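Local coordinates for Ycf54-like protein (Synechocystis sp. PCC 6803, PDB 5M2P), which probably serves as a component of the magnesium-protoporphyrin IX monomethylester cyclase, the enzyme that forms protochlorophyllide in chlorophyll synthesis, at residues W44-L57 with F94-L108. Residues are numbered along the deposited sequence; the frame is centred on the assembly and turned at random.
Sequences WQVIQPAFLNAPEL and FEAPSDAIPDPLASL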
# COMPACT_ATOMS: atom_id res chain seq x y z
N TRP A 44 -5.50 -1.36 2.36
CA TRP A 44 -4.97 -0.93 3.63
C TRP A 44 -3.88 0.11 3.39
O TRP A 44 -3.17 0.07 2.40
CB TRP A 44 -4.36 -2.11 4.40
CG TRP A 44 -5.24 -3.33 4.50
CD1 TRP A 44 -6.12 -3.64 5.49
CD2 TRP A 44 -5.32 -4.39 3.54
NE1 TRP A 44 -6.74 -4.81 5.20
CE2 TRP A 44 -6.27 -5.30 4.02
CE3 TRP A 44 -4.69 -4.66 2.32
CZ2 TRP A 44 -6.60 -6.47 3.33
CZ3 TRP A 44 -5.01 -5.81 1.64
CH2 TRP A 44 -5.95 -6.70 2.15
N GLN A 45 -3.70 0.99 4.37
CA GLN A 45 -2.59 1.88 4.40
C GLN A 45 -1.65 1.41 5.49
O GLN A 45 -2.08 1.22 6.64
CB GLN A 45 -3.08 3.31 4.64
CG GLN A 45 -1.93 4.31 4.75
CD GLN A 45 -2.38 5.77 4.56
OE1 GLN A 45 -2.92 6.12 3.53
NE2 GLN A 45 -2.12 6.60 5.55
N VAL A 46 -0.40 1.18 5.13
CA VAL A 46 0.60 0.61 6.03
C VAL A 46 1.73 1.60 6.15
O VAL A 46 2.40 1.92 5.19
CB VAL A 46 1.15 -0.74 5.48
CG1 VAL A 46 2.17 -1.33 6.44
CG2 VAL A 46 0.02 -1.72 5.22
N ILE A 47 1.97 2.07 7.37
CA ILE A 47 3.06 3.00 7.64
C ILE A 47 4.36 2.20 7.73
O ILE A 47 4.42 1.14 8.37
CB ILE A 47 2.82 3.77 8.96
CG1 ILE A 47 1.53 4.59 8.88
CG2 ILE A 47 4.01 4.66 9.25
CD1 ILE A 47 1.04 5.10 10.22
N GLN A 48 5.40 2.68 7.08
CA GLN A 48 6.71 2.06 7.11
C GLN A 48 6.63 0.54 6.92
O GLN A 48 7.07 -0.25 7.78
CB GLN A 48 7.45 2.40 8.41
CG GLN A 48 8.96 2.41 8.21
CD GLN A 48 9.49 3.57 7.37
OE1 GLN A 48 8.80 4.55 7.13
NE2 GLN A 48 10.72 3.43 6.92
N PRO A 49 6.12 0.10 5.76
CA PRO A 49 5.84 -1.34 5.62
C PRO A 49 7.05 -2.27 5.72
O PRO A 49 8.08 -2.06 5.10
CB PRO A 49 5.28 -1.44 4.20
CG PRO A 49 5.73 -0.17 3.51
CD PRO A 49 5.67 0.88 4.59
N ALA A 50 6.87 -3.35 6.47
CA ALA A 50 7.89 -4.37 6.59
C ALA A 50 8.12 -5.13 5.29
O ALA A 50 9.18 -5.71 5.07
CB ALA A 50 7.49 -5.35 7.67
N PHE A 51 7.14 -5.15 4.39
CA PHE A 51 7.35 -5.87 3.12
C PHE A 51 8.53 -5.35 2.31
O PHE A 51 9.11 -6.08 1.51
CB PHE A 51 6.07 -5.97 2.26
CG PHE A 51 5.59 -4.67 1.62
CD1 PHE A 51 6.30 -4.05 0.60
CD2 PHE A 51 4.36 -4.12 1.99
CE1 PHE A 51 5.82 -2.90 -0.02
CE2 PHE A 51 3.90 -2.95 1.39
CZ PHE A 51 4.63 -2.36 0.40
N LEU A 52 8.89 -4.09 2.54
CA LEU A 52 9.95 -3.48 1.78
C LEU A 52 11.31 -4.12 2.03
O LEU A 52 12.23 -3.91 1.24
CB LEU A 52 9.99 -1.98 2.08
CG LEU A 52 10.60 -1.06 1.05
CD1 LEU A 52 10.03 -1.29 -0.36
CD2 LEU A 52 10.37 0.35 1.54
N ASN A 53 11.43 -4.90 3.12
CA ASN A 53 12.68 -5.60 3.42
C ASN A 53 12.86 -6.93 2.67
O ASN A 53 13.90 -7.57 2.75
CB ASN A 53 12.80 -5.87 4.92
CG ASN A 53 13.04 -4.62 5.73
OD1 ASN A 53 13.50 -3.59 5.22
ND2 ASN A 53 12.68 -4.70 7.01
N ALA A 54 11.85 -7.35 1.92
CA ALA A 54 11.92 -8.63 1.21
C ALA A 54 12.93 -8.53 0.09
O ALA A 54 12.99 -7.52 -0.60
CB ALA A 54 10.59 -9.01 0.65
N PRO A 55 13.73 -9.58 -0.16
CA PRO A 55 14.72 -9.50 -1.22
C PRO A 55 14.15 -9.19 -2.60
O PRO A 55 14.80 -8.50 -3.38
CB PRO A 55 15.39 -10.86 -1.18
CG PRO A 55 15.19 -11.35 0.21
CD PRO A 55 13.89 -10.79 0.68
N GLU A 56 12.93 -9.65 -2.87
CA GLU A 56 12.32 -9.42 -4.15
C GLU A 56 11.97 -7.96 -4.37
O GLU A 56 11.70 -7.56 -5.51
CB GLU A 56 11.08 -10.31 -4.30
CG GLU A 56 9.92 -9.90 -3.40
CD GLU A 56 8.86 -10.95 -3.18
OE1 GLU A 56 7.95 -11.00 -4.01
OE2 GLU A 56 8.93 -11.67 -2.19
N LEU A 57 11.98 -7.15 -3.30
CA LEU A 57 11.65 -5.74 -3.36
C LEU A 57 12.89 -4.84 -3.18
O LEU A 57 12.81 -3.64 -2.92
CB LEU A 57 10.51 -5.42 -2.39
CG LEU A 57 9.20 -6.21 -2.66
CD1 LEU A 57 8.09 -5.71 -1.78
CD2 LEU A 57 8.74 -6.12 -4.12
N PHE A 94 3.72 -8.37 -4.80
CA PHE A 94 4.42 -9.46 -4.11
C PHE A 94 3.40 -10.49 -3.67
O PHE A 94 2.23 -10.20 -3.51
CB PHE A 94 5.23 -8.96 -2.91
CG PHE A 94 4.43 -8.24 -1.88
CD1 PHE A 94 3.75 -8.92 -0.89
CD2 PHE A 94 4.37 -6.86 -1.86
CE1 PHE A 94 3.03 -8.26 0.09
CE2 PHE A 94 3.65 -6.18 -0.88
CZ PHE A 94 2.97 -6.85 0.08
N GLU A 95 3.84 -11.72 -3.47
CA GLU A 95 3.02 -12.77 -2.93
C GLU A 95 3.25 -12.88 -1.41
O GLU A 95 4.39 -12.74 -0.91
CB GLU A 95 3.34 -14.12 -3.60
CG GLU A 95 3.37 -14.08 -5.11
CD GLU A 95 2.02 -13.92 -5.72
OE1 GLU A 95 1.12 -14.73 -5.38
OE2 GLU A 95 1.85 -12.99 -6.55
N ALA A 96 2.20 -13.17 -0.66
CA ALA A 96 2.32 -13.34 0.79
C ALA A 96 1.15 -14.16 1.29
O ALA A 96 0.10 -14.19 0.64
CB ALA A 96 2.34 -12.00 1.50
N PRO A 97 1.30 -14.81 2.46
CA PRO A 97 2.49 -14.85 3.27
C PRO A 97 3.60 -15.70 2.69
O PRO A 97 3.35 -16.70 2.04
CB PRO A 97 2.01 -15.51 4.56
CG PRO A 97 0.95 -16.43 4.11
CD PRO A 97 0.22 -15.63 3.06
N SER A 98 4.82 -15.28 2.95
CA SER A 98 6.03 -16.00 2.58
C SER A 98 7.05 -15.87 3.74
O SER A 98 6.82 -15.12 4.71
CB SER A 98 6.61 -15.39 1.30
OG SER A 98 7.08 -14.07 1.58
N ASP A 99 8.19 -16.53 3.62
CA ASP A 99 9.24 -16.36 4.62
C ASP A 99 9.65 -14.91 4.75
O ASP A 99 9.81 -14.40 5.85
CB ASP A 99 10.50 -17.17 4.29
CG ASP A 99 10.39 -18.59 4.66
OD1 ASP A 99 9.26 -19.09 4.87
OD2 ASP A 99 11.46 -19.22 4.78
N ALA A 100 9.81 -14.25 3.59
CA ALA A 100 10.28 -12.88 3.55
C ALA A 100 9.20 -11.89 3.95
O ALA A 100 9.51 -10.81 4.44
CB ALA A 100 10.82 -12.54 2.17
N ILE A 101 7.94 -12.23 3.69
CA ILE A 101 6.78 -11.35 3.99
C ILE A 101 5.72 -12.18 4.73
O ILE A 101 4.71 -12.57 4.17
CB ILE A 101 6.19 -10.72 2.71
CG1 ILE A 101 7.30 -10.11 1.85
CG2 ILE A 101 5.13 -9.70 3.11
CD1 ILE A 101 6.86 -9.59 0.52
N PRO A 102 5.97 -12.46 6.00
CA PRO A 102 5.03 -13.27 6.74
C PRO A 102 3.73 -12.53 7.03
O PRO A 102 2.71 -13.17 7.20
CB PRO A 102 5.79 -13.61 8.03
CG PRO A 102 6.81 -12.52 8.17
CD PRO A 102 7.21 -12.19 6.76
N ASP A 103 3.79 -11.19 7.07
CA ASP A 103 2.61 -10.37 7.32
C ASP A 103 2.67 -9.19 6.36
O ASP A 103 3.46 -8.26 6.54
CB ASP A 103 2.61 -9.85 8.75
CG ASP A 103 1.39 -9.01 9.07
OD1 ASP A 103 0.60 -8.69 8.14
OD2 ASP A 103 1.24 -8.67 10.26
N PRO A 104 1.82 -9.22 5.33
CA PRO A 104 1.90 -8.18 4.32
C PRO A 104 1.56 -6.78 4.86
O PRO A 104 1.92 -5.78 4.22
CB PRO A 104 0.85 -8.62 3.27
CG PRO A 104 -0.05 -9.54 4.00
CD PRO A 104 0.80 -10.22 5.02
N LEU A 105 0.86 -6.71 5.98
CA LEU A 105 0.41 -5.45 6.56
C LEU A 105 1.23 -4.96 7.74
O LEU A 105 0.90 -3.95 8.34
CB LEU A 105 -1.07 -5.54 6.95
CG LEU A 105 -1.96 -6.04 5.82
CD1 LEU A 105 -3.40 -6.07 6.30
CD2 LEU A 105 -1.85 -5.21 4.53
N ALA A 106 2.33 -5.64 8.06
CA ALA A 106 3.13 -5.26 9.23
C ALA A 106 3.90 -3.97 8.95
O ALA A 106 4.39 -3.74 7.84
CB ALA A 106 4.11 -6.36 9.61
N SER A 107 4.02 -3.15 10.00
CA SER A 107 4.82 -1.94 10.02
C SER A 107 6.16 -2.23 10.70
O SER A 107 6.24 -3.08 11.61
CB SER A 107 4.09 -0.84 10.76
OG SER A 107 4.92 0.31 10.86
N LEU A 108 7.18 -1.49 10.29
CA LEU A 108 8.49 -1.60 10.95
C LEU A 108 8.57 -0.73 12.17
O LEU A 108 9.51 -0.86 12.95
CB LEU A 108 9.60 -1.19 10.01
CG LEU A 108 9.81 -2.18 8.87
CD1 LEU A 108 10.76 -1.62 7.83
CD2 LEU A 108 10.31 -3.54 9.39
O HOH W 1 8.45 -8.55 5.50
O HOH W 2 4.37 -4.76 5.27
O HOH W 3 7.07 -13.09 -0.92
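A single beta bridge between Pro49 and Ser107 ties the C-terminal tail to the loop after strand 43-47. Ala50 N donates to Ala106 O almost straight (2.9 Å, 177°), and Leu108 N donates to Gln48 O. With chi1 at 176°, Ser107 swings OG opposite its backbone N, and OG donates to Ile47 O at 2.7 Å from above the carbonyl plane. Leu105 lays its CD1 over one face of Trp44, 3.6 Å from the centroid of the five-membered ring. Leu105 CD2 meets Trp44 CE3, on the six-membered ring. With an alanine at Trp44, both Leu105 methyls would probably lose the ring they pack on. Further along, Phe94 CE2 lies 3.5 Å from Phe51 CG, over one face of the Phe51 ring; Pro49 CB lies over the opposite face. The two phenyl planes lie oblique, at 37°. Pro104 O sits at the Phe51 edge, in plane. Water 2 gives hydrogen bonds to Pro104 O and Ala106 O and accepts one from Phe51 N. Ala54 CB packs on Ile101 CG1 at 3.7 Å. The two loops lie against one face of the antiparallel sheet and link its outermost strands, 43-47 and 90-96; Phe51 and Phe94 both meet Tyr9 of inner strand 5-13.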